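PDB 5O9X: phosphoacetylglucosamine mutase from Aspergillus lentulus, which interconverts N-acetylglucosamine 6-phosphate and N-acetylglucosamine 1-phosphate, very probably through a bisphosphorylated sugar intermediate. Local coordinates for residues A[459-471]-A[526-540]. The protein carries 1 engineered substitution. Sequence-based numbering, arbitrary orientation.
Sequences RLVRVEVAERSIF and DDLATRVANAVRDAG. Unlike the reference sequence in segment 459-471: E467 (reference Asp).
The rim of the F471 ring meets the end of helix 522-539: CZ lies 3.7 Å from G540 CA, near the ring plane, with V536 O also at that edge, while CE1 touches V536 CG1. The R537 guanidinium has A533 O over one face, offset toward the rim, and N534 and two waters at its edge. Those waters carry its NE and NH2 to E464 N and R462 O, bridging the helix to R462 on the strand and E464 just beyond it, and NH1 binds N534 OD1 in the carbonyl plane at 2.7 Å. Along the strand the packing is aliphatic. V463 places CG1 anti to the backbone N (chi1 178°), against V536 CG1 and R537 CB, and its CG2 3.8 Å from A533 CB; V461 straddles A533 and A529 with its two methyls. R459 bends so that its CG rests 3.5 Å from A529 CB and NE reaches D526 OD1 at 2.9 Å, a salt bridge with weak hydrogen-bond geometry, the guanidinium and carboxylate planes 79° apart; R522 also pairs with OD1. At the far end A466 N donates to G540 O (2.8 Å). Strand 459-463 thus runs nearly parallel to helix 526-539, crossing at -22°, in the α/β C-terminal domain of phosphohexomutases, where strand 458-463 edges a three-stranded antiparallel sheet. Small apolar side chains therefore set the strand-helix spacing, while the weak ionic bond and bridging waters probably constrain direction less than the A466-G540 backbone bond.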
loop_
_atom_site.group_PDB
_atom_site.type_symbol
_atom_site.label_atom_id
_atom_site.label_comp_id
_atom_site.label_asym_id
_atom_site.label_seq_id
_atom_site.Cartn_x
_atom_site.Cartn_y
_atom_site.Cartn_z
ATOM N N ARG A 459 6.750 9.238 -17.735
ATOM C CA ARG A 459 6.669 7.947 -18.422
ATOM C C ARG A 459 7.328 6.907 -17.562
ATOM O O ARG A 459 8.392 7.179 -17.013
ATOM C CB ARG A 459 7.408 8.072 -19.811
ATOM C CG ARG A 459 7.604 6.761 -20.551
ATOM C CD ARG A 459 6.364 6.179 -21.150
ATOM N NE ARG A 459 5.620 7.202 -21.958
ATOM C CZ ARG A 459 4.684 6.914 -22.860
ATOM N NH1 ARG A 459 4.409 5.640 -23.123
ATOM N NH2 ARG A 459 4.016 7.878 -23.502
ATOM N N LEU A 460 6.689 5.733 -17.442
ATOM C CA LEU A 460 7.330 4.541 -16.819
ATOM C C LEU A 460 7.648 3.527 -17.886
ATOM O O LEU A 460 6.823 3.323 -18.809
ATOM C CB LEU A 460 6.377 3.871 -15.792
ATOM C CG LEU A 460 6.242 4.646 -14.441
ATOM C CD1 LEU A 460 4.982 4.256 -13.658
ATOM C CD2 LEU A 460 7.502 4.551 -13.525
ATOM N N VAL A 461 8.816 2.879 -17.808
ATOM C CA VAL A 461 9.133 1.745 -18.723
ATOM C C VAL A 461 9.617 0.586 -17.888
ATOM O O VAL A 461 10.554 0.771 -17.063
ATOM C CB VAL A 461 10.294 2.107 -19.692
ATOM C CG1 VAL A 461 10.558 0.943 -20.727
ATOM C CG2 VAL A 461 9.976 3.376 -20.430
ATOM N N ARG A 462 9.033 -0.600 -18.120
ATOM C CA ARG A 462 9.395 -1.774 -17.343
ATOM C C ARG A 462 10.407 -2.488 -18.222
ATOM O O ARG A 462 10.079 -2.832 -19.366
ATOM C CB ARG A 462 8.153 -2.669 -17.115
ATOM C CG ARG A 462 8.295 -3.920 -16.208
ATOM C CD ARG A 462 6.989 -4.742 -16.353
ATOM N NE ARG A 462 6.959 -5.928 -15.500
ATOM C CZ ARG A 462 7.629 -7.042 -15.836
ATOM N NH1 ARG A 462 8.296 -7.082 -16.990
ATOM N NH2 ARG A 462 7.614 -8.086 -15.037
ATOM N N VAL A 463 11.634 -2.659 -17.705
ATOM C CA VAL A 463 12.729 -3.191 -18.517
ATOM C C VAL A 463 13.081 -4.589 -18.006
ATOM O O VAL A 463 13.392 -4.754 -16.838
ATOM C CB VAL A 463 14.005 -2.277 -18.525
ATOM C CG1 VAL A 463 15.148 -2.922 -19.357
ATOM C CG2 VAL A 463 13.653 -0.840 -18.972
ATOM N N GLU A 464 13.058 -5.585 -18.898
ATOM C CA GLU A 464 13.508 -6.965 -18.492
ATOM C C GLU A 464 15.001 -7.095 -18.634
ATOM O O GLU A 464 15.525 -6.618 -19.604
ATOM C CB GLU A 464 12.745 -8.016 -19.341
ATOM C CG GLU A 464 11.392 -8.183 -18.680
ATOM C CD GLU A 464 10.468 -9.162 -19.328
ATOM O OE1 GLU A 464 10.740 -9.586 -20.482
ATOM O OE2 GLU A 464 9.412 -9.421 -18.679
ATOM N N VAL A 465 15.687 -7.610 -17.617
ATOM C CA VAL A 465 17.150 -7.766 -17.685
ATOM C C VAL A 465 17.474 -9.203 -17.230
ATOM O O VAL A 465 16.678 -9.805 -16.539
ATOM C CB VAL A 465 17.859 -6.727 -16.724
ATOM C CG1 VAL A 465 17.587 -5.285 -17.169
ATOM C CG2 VAL A 465 17.384 -6.941 -15.294
ATOM N N ALA A 466 18.685 -9.714 -17.485
ATOM C CA ALA A 466 19.097 -11.077 -16.979
ATOM C C ALA A 466 19.244 -11.134 -15.523
ATOM O O ALA A 466 18.991 -12.203 -14.901
ATOM C CB ALA A 466 20.444 -11.495 -17.554
ATOM N N GLU A 467 19.721 -10.020 -14.929
ATOM C CA GLU A 467 20.211 -10.131 -13.568
ATOM C C GLU A 467 19.928 -8.866 -12.773
ATOM O O GLU A 467 20.808 -8.009 -12.678
ATOM C CB GLU A 467 21.736 -10.277 -13.664
ATOM C CG GLU A 467 22.318 -11.367 -12.832
ATOM C CD GLU A 467 22.230 -11.108 -11.365
ATOM O OE1 GLU A 467 21.127 -10.797 -10.847
ATOM O OE2 GLU A 467 23.288 -11.262 -10.711
ATOM N N ARG A 468 18.749 -8.715 -12.201
ATOM C CA ARG A 468 18.449 -7.334 -11.739
ATOM C C ARG A 468 19.289 -6.997 -10.461
ATOM O O ARG A 468 19.418 -5.820 -10.089
ATOM C CB ARG A 468 16.915 -7.093 -11.603
ATOM C CG ARG A 468 16.369 -7.688 -10.397
ATOM C CD ARG A 468 14.847 -7.860 -10.456
ATOM N NE ARG A 468 14.653 -9.183 -9.850
ATOM C CZ ARG A 468 13.839 -9.472 -8.861
ATOM N NH1 ARG A 468 12.992 -8.600 -8.397
ATOM N NH2 ARG A 468 13.805 -10.720 -8.416
ATOM N N SER A 469 19.933 -8.014 -9.869
ATOM C CA SER A 469 20.755 -7.831 -8.663
ATOM C C SER A 469 22.000 -6.993 -8.945
ATOM O O SER A 469 22.591 -6.476 -8.008
ATOM C CB SER A 469 21.165 -9.145 -8.007
ATOM O OG SER A 469 22.231 -9.748 -8.726
ATOM N N ILE A 470 22.359 -6.805 -10.206
ATOM C CA ILE A 470 23.485 -5.879 -10.483
ATOM C C ILE A 470 23.068 -4.373 -10.451
ATOM O O ILE A 470 23.934 -3.483 -10.521
ATOM C CB ILE A 470 24.213 -6.206 -11.794
ATOM C CG1 ILE A 470 23.372 -5.730 -12.997
ATOM C CG2 ILE A 470 24.526 -7.716 -11.867
ATOM C CD1 ILE A 470 24.065 -5.785 -14.337
ATOM N N PHE A 471 21.762 -4.093 -10.384
ATOM C CA PHE A 471 21.271 -2.672 -10.312
ATOM C C PHE A 471 21.083 -2.314 -8.844
ATOM O O PHE A 471 20.147 -2.806 -8.188
ATOM C CB PHE A 471 19.953 -2.530 -11.067
ATOM C CG PHE A 471 20.121 -2.714 -12.541
ATOM C CD1 PHE A 471 20.383 -1.598 -13.367
ATOM C CD2 PHE A 471 20.196 -4.022 -13.102
ATOM C CE1 PHE A 471 20.534 -1.758 -14.755
ATOM C CE2 PHE A 471 20.375 -4.173 -14.465
ATOM C CZ PHE A 471 20.562 -3.075 -15.290
ATOM N N ASP A 526 9.183 11.240 -23.190
ATOM C CA ASP A 526 9.223 9.936 -23.843
ATOM C C ASP A 526 10.624 9.615 -24.376
ATOM O O ASP A 526 11.073 8.459 -24.326
ATOM C CB ASP A 526 8.222 9.963 -25.033
ATOM C CG ASP A 526 6.738 9.862 -24.545
ATOM O OD1 ASP A 526 6.521 9.530 -23.380
ATOM O OD2 ASP A 526 5.819 10.099 -25.309
ATOM N N ASP A 527 11.297 10.645 -24.891
ATOM C CA ASP A 527 12.657 10.420 -25.427
ATOM C C ASP A 527 13.634 10.055 -24.315
ATOM O O ASP A 527 14.420 9.111 -24.425
ATOM C CB ASP A 527 13.125 11.703 -26.107
ATOM C CG ASP A 527 14.363 11.496 -26.987
ATOM O OD1 ASP A 527 14.425 10.405 -27.587
ATOM O OD2 ASP A 527 15.224 12.436 -27.053
ATOM N N LEU A 528 13.537 10.777 -23.201
ATOM C CA LEU A 528 14.429 10.521 -22.068
ATOM C C LEU A 528 14.169 9.107 -21.545
ATOM O O LEU A 528 15.118 8.326 -21.328
ATOM C CB LEU A 528 14.182 11.586 -20.972
ATOM C CG LEU A 528 15.001 11.379 -19.682
ATOM C CD1 LEU A 528 16.527 11.207 -19.837
ATOM C CD2 LEU A 528 14.686 12.635 -18.772
ATOM N N ALA A 529 12.901 8.738 -21.395
ATOM C CA ALA A 529 12.573 7.408 -20.834
ATOM C C ALA A 529 13.105 6.312 -21.767
ATOM O O ALA A 529 13.658 5.336 -21.288
ATOM C CB ALA A 529 11.056 7.243 -20.733
ATOM N N THR A 530 12.945 6.498 -23.089
ATOM C CA THR A 530 13.339 5.446 -24.028
ATOM C C THR A 530 14.868 5.342 -24.037
ATOM O O THR A 530 15.433 4.229 -24.085
ATOM C CB THR A 530 12.846 5.758 -25.443
ATOM O OG1 THR A 530 11.428 5.765 -25.438
ATOM C CG2 THR A 530 13.298 4.646 -26.509
ATOM N N ARG A 531 15.574 6.475 -24.063
ATOM C CA ARG A 531 17.057 6.424 -24.087
ATOM C C ARG A 531 17.660 5.814 -22.815
ATOM O O ARG A 531 18.662 4.992 -22.849
ATOM C CB ARG A 531 17.670 7.857 -24.326
ATOM C CG ARG A 531 17.358 8.350 -25.725
ATOM C CD ARG A 531 17.845 9.790 -25.864
ATOM N NE ARG A 531 17.586 10.405 -27.192
ATOM C CZ ARG A 531 18.498 10.461 -28.189
ATOM N NH1 ARG A 531 19.703 9.868 -28.080
ATOM N NH2 ARG A 531 18.192 11.085 -29.306
ATOM N N VAL A 532 17.055 6.175 -21.679
ATOM C CA VAL A 532 17.470 5.558 -20.344
ATOM C C VAL A 532 17.138 4.067 -20.371
ATOM O O VAL A 532 17.992 3.229 -19.970
ATOM C CB VAL A 532 16.806 6.288 -19.120
ATOM C CG1 VAL A 532 17.117 5.523 -17.805
ATOM C CG2 VAL A 532 17.405 7.728 -19.036
ATOM N N ALA A 533 15.897 3.705 -20.785
ATOM C CA ALA A 533 15.606 2.264 -20.804
ATOM C C ALA A 533 16.593 1.462 -21.718
ATOM O O ALA A 533 16.898 0.306 -21.427
ATOM C CB ALA A 533 14.169 2.062 -21.310
ATOM N N ASN A 534 16.947 2.026 -22.875
ATOM C CA ASN A 534 17.894 1.293 -23.769
ATOM C C ASN A 534 19.268 1.152 -23.098
ATOM O O ASN A 534 19.873 0.118 -23.159
ATOM C CB ASN A 534 18.034 2.035 -25.069
ATOM C CG ASN A 534 16.827 1.795 -25.973
ATOM O OD1 ASN A 534 16.025 0.859 -25.754
ATOM N ND2 ASN A 534 16.704 2.616 -26.988
ATOM N N ALA A 535 19.718 2.179 -22.401
ATOM C CA ALA A 535 21.007 2.088 -21.599
ATOM C C ALA A 535 20.944 1.027 -20.500
ATOM O O ALA A 535 21.912 0.231 -20.280
ATOM C CB ALA A 535 21.355 3.478 -21.037
ATOM N N VAL A 536 19.777 0.912 -19.825
ATOM C CA VAL A 536 19.578 -0.135 -18.791
ATOM C C VAL A 536 19.557 -1.536 -19.421
ATOM O O VAL A 536 20.159 -2.456 -18.916
ATOM C CB VAL A 536 18.181 0.118 -18.065
ATOM C CG1 VAL A 536 17.722 -1.040 -17.187
ATOM C CG2 VAL A 536 18.226 1.438 -17.262
ATOM N N ARG A 537 18.805 -1.671 -20.508
ATOM C CA ARG A 537 18.590 -2.995 -21.148
ATOM C C ARG A 537 19.937 -3.513 -21.596
ATOM O O ARG A 537 20.294 -4.613 -21.219
ATOM C CB ARG A 537 17.587 -2.916 -22.311
ATOM C CG ARG A 537 16.903 -4.304 -22.553
ATOM C CD ARG A 537 15.757 -4.182 -23.625
ATOM N NE ARG A 537 14.618 -3.258 -23.300
ATOM C CZ ARG A 537 14.476 -1.976 -23.664
ATOM N NH1 ARG A 537 15.426 -1.394 -24.340
ATOM N NH2 ARG A 537 13.370 -1.251 -23.350
ATOM N N ASP A 538 20.701 -2.671 -22.263
ATOM C CA ASP A 538 22.054 -2.931 -22.671
ATOM C C ASP A 538 22.949 -3.383 -21.487
ATOM O O ASP A 538 23.529 -4.503 -21.516
ATOM C CB ASP A 538 22.584 -1.687 -23.388
ATOM C CG ASP A 538 23.958 -1.858 -23.965
ATOM O OD1 ASP A 538 24.734 -2.683 -23.427
ATOM O OD2 ASP A 538 24.268 -1.125 -24.956
ATOM N N ALA A 539 23.003 -2.595 -20.422
ATOM C CA ALA A 539 23.751 -3.011 -19.220
ATOM C C ALA A 539 23.261 -4.344 -18.578
ATOM O O ALA A 539 24.078 -5.063 -17.987
ATOM C CB ALA A 539 23.725 -1.866 -18.182
ATOM N N GLY A 540 21.939 -4.655 -18.622
ATOM C CA GLY A 540 21.420 -5.670 -17.724
ATOM C C GLY A 540 21.373 -7.033 -18.375
ATOM O O GLY A 540 20.858 -7.991 -17.804
HETATM O O HOH W 1 10.792 -2.707 -21.981
HETATM O O HOH W 2 12.583 -4.982 -21.820
#